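Local structure of putative peptide ABC-transport system periplasmic peptide-binding protein (Campylobacter jejuni, 4OET) at residues L7-E12 with I212-I217. The protein probably binds peptides or related solutes in the periplasm and hands them to an ABC importer. Sequence-based numbering, arbitrary orientation.
Sequences LIIAVE and IDAALI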
loop_
_atom_site.group_PDB
_atom_site.type_symbol
_atom_site.label_atom_id
_atom_site.label_comp_id
_atom_site.label_asym_id
_atom_site.label_seq_id
_atom_site.Cartn_x
_atom_site.Cartn_y
_atom_site.Cartn_z
ATOM N N LEU A 7 -3.463 -15.778 -20.980
ATOM C CA LEU A 7 -3.314 -15.721 -19.542
ATOM C C LEU A 7 -4.488 -14.922 -18.989
ATOM O O LEU A 7 -4.670 -13.764 -19.364
ATOM C CB LEU A 7 -1.980 -15.065 -19.186
ATOM C CG LEU A 7 -1.341 -15.210 -17.810
ATOM C CD1 LEU A 7 -1.602 -16.585 -17.264
ATOM C CD2 LEU A 7 0.160 -14.940 -17.905
ATOM N N ILE A 8 -5.305 -15.530 -18.135
ATOM C CA ILE A 8 -6.424 -14.790 -17.556
ATOM C C ILE A 8 -6.292 -14.668 -16.037
ATOM O O ILE A 8 -6.257 -15.667 -15.310
ATOM C CB ILE A 8 -7.793 -15.424 -17.890
ATOM C CG1 ILE A 8 -7.993 -15.545 -19.402
ATOM C CG2 ILE A 8 -8.919 -14.587 -17.308
ATOM C CD1 ILE A 8 -9.196 -16.386 -19.779
ATOM N N ILE A 9 -6.212 -13.424 -15.577
ATOM C CA ILE A 9 -5.995 -13.112 -14.173
ATOM C C ILE A 9 -7.131 -12.253 -13.648
ATOM O O ILE A 9 -7.510 -11.264 -14.274
ATOM C CB ILE A 9 -4.667 -12.366 -13.957
ATOM C CG1 ILE A 9 -3.505 -13.171 -14.553
ATOM C CG2 ILE A 9 -4.442 -12.091 -12.467
ATOM C CD1 ILE A 9 -2.179 -12.464 -14.480
ATOM N N ALA A 10 -7.699 -12.661 -12.517
ATOM C CA ALA A 10 -8.755 -11.888 -11.877
ATOM C C ALA A 10 -8.166 -10.876 -10.911
ATOM O O ALA A 10 -7.238 -11.195 -10.162
ATOM C CB ALA A 10 -9.725 -12.809 -11.148
ATOM N N VAL A 11 -8.702 -9.658 -10.923
ATOM C CA VAL A 11 -8.367 -8.680 -9.886
ATOM C C VAL A 11 -9.652 -8.163 -9.245
ATOM O O VAL A 11 -10.721 -8.189 -9.866
ATOM C CB VAL A 11 -7.557 -7.489 -10.444
ATOM C CG1 VAL A 11 -6.254 -7.970 -11.077
ATOM C CG2 VAL A 11 -8.383 -6.703 -11.443
ATOM N N GLU A 12 -9.553 -7.732 -7.990
ATOM C CA GLU A 12 -10.724 -7.288 -7.240
ATOM C C GLU A 12 -11.257 -5.948 -7.766
ATOM O O GLU A 12 -12.462 -5.698 -7.737
ATOM C CB GLU A 12 -10.419 -7.195 -5.737
ATOM C CG GLU A 12 -9.600 -5.988 -5.307
ATOM C CD GLU A 12 -9.556 -5.803 -3.796
ATOM O OE1 GLU A 12 -8.966 -4.796 -3.347
ATOM O OE2 GLU A 12 -10.103 -6.652 -3.053
ATOM N N ILE A 212 -10.532 -18.698 -15.058
ATOM C CA ILE A 212 -9.345 -17.867 -14.895
ATOM C C ILE A 212 -8.171 -18.761 -14.509
ATOM O O ILE A 212 -8.370 -19.894 -14.072
ATOM C CB ILE A 212 -9.549 -16.760 -13.829
ATOM C CG1 ILE A 212 -9.961 -17.370 -12.495
ATOM C CG2 ILE A 212 -10.587 -15.746 -14.292
ATOM C CD1 ILE A 212 -9.883 -16.416 -11.327
ATOM N N ASP A 213 -6.956 -18.261 -14.715
ATOM C CA ASP A 213 -5.739 -19.010 -14.424
ATOM C C ASP A 213 -5.187 -18.697 -13.049
ATOM O O ASP A 213 -4.479 -19.510 -12.461
ATOM C CB ASP A 213 -4.660 -18.704 -15.460
ATOM C CG ASP A 213 -5.017 -19.201 -16.832
ATOM O OD1 ASP A 213 -5.311 -20.411 -16.971
ATOM O OD2 ASP A 213 -4.996 -18.379 -17.775
ATOM N N ALA A 214 -5.475 -17.493 -12.562
ATOM C CA ALA A 214 -4.881 -17.017 -11.324
ATOM C C ALA A 214 -5.698 -15.908 -10.670
ATOM O O ALA A 214 -6.310 -15.069 -11.349
ATOM C CB ALA A 214 -3.456 -16.532 -11.583
ATOM N N ALA A 215 -5.678 -15.908 -9.338
ATOM C CA ALA A 215 -6.348 -14.888 -8.554
ATOM C C ALA A 215 -5.821 -14.893 -7.129
ATOM O O ALA A 215 -5.271 -15.906 -6.667
ATOM C CB ALA A 215 -7.861 -15.118 -8.560
ATOM N N LEU A 216 -5.959 -13.755 -6.448
ATOM C CA LEU A 216 -5.814 -13.733 -5.004
ATOM C C LEU A 216 -7.111 -14.283 -4.435
ATOM O O LEU A 216 -8.206 -13.817 -4.778
ATOM C CB LEU A 216 -5.539 -12.327 -4.474
ATOM C CG LEU A 216 -4.280 -11.605 -4.968
ATOM C CD1 LEU A 216 -4.122 -10.268 -4.251
ATOM C CD2 LEU A 216 -3.042 -12.476 -4.778
ATOM N N ILE A 217 -6.989 -15.273 -3.565
ATOM C CA ILE A 217 -8.152 -15.917 -2.990
ATOM C C ILE A 217 -8.140 -15.687 -1.497
ATOM O O ILE A 217 -7.111 -15.863 -0.850
ATOM C CB ILE A 217 -8.167 -17.433 -3.270
ATOM C CG1 ILE A 217 -8.180 -17.710 -4.777
ATOM C CG2 ILE A 217 -9.378 -18.077 -2.608
ATOM C CD1 ILE A 217 -9.483 -17.354 -5.456
HETATM O O HOH W 1 -6.983 -11.221 -7.606
#
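Ile8 O accepts two backbone donors at once: Asp213 N at 2.8 Å, lying in the carbonyl plane, and Ala214 N in a weak, more bent bond. Asp213 also serves the N-H of the same residue, on the same edge of the strand, for its OD2 accepts a hydrogen bond from Ile8 N at 2.9 Å, nearly straight (169°) and met on the anti side of the carboxylate. The side chain thus does for Ile8 what a backbone carbonyl would do in a regular parallel ladder. With CG set beside its own N (chi1 -66°), the carboxylate can reach back to Ile8 N, while OD1 forms a salt bridge with Lys494. Ala214 completes the single parallel bridge, opposite Ile9, by accepting from Ala10 N through its O at 3.0 Å; beyond it a water joins Ala10 O to Leu216 N. On one face Ile212 lays its CD1 against Ala10 CB (3.6 Å), while its CG2 touches Ile8 CG2 (3.6 Å), the two side chains crossing at about a right angle; Ala215 CB adds to the apolar patch. This short bridge, 22° between strand directions, joins two sheets: strand 6-11 pairs with strand 191-196, strand 214-217 with strand 454-467, and helix 200-208 packs against Ile212.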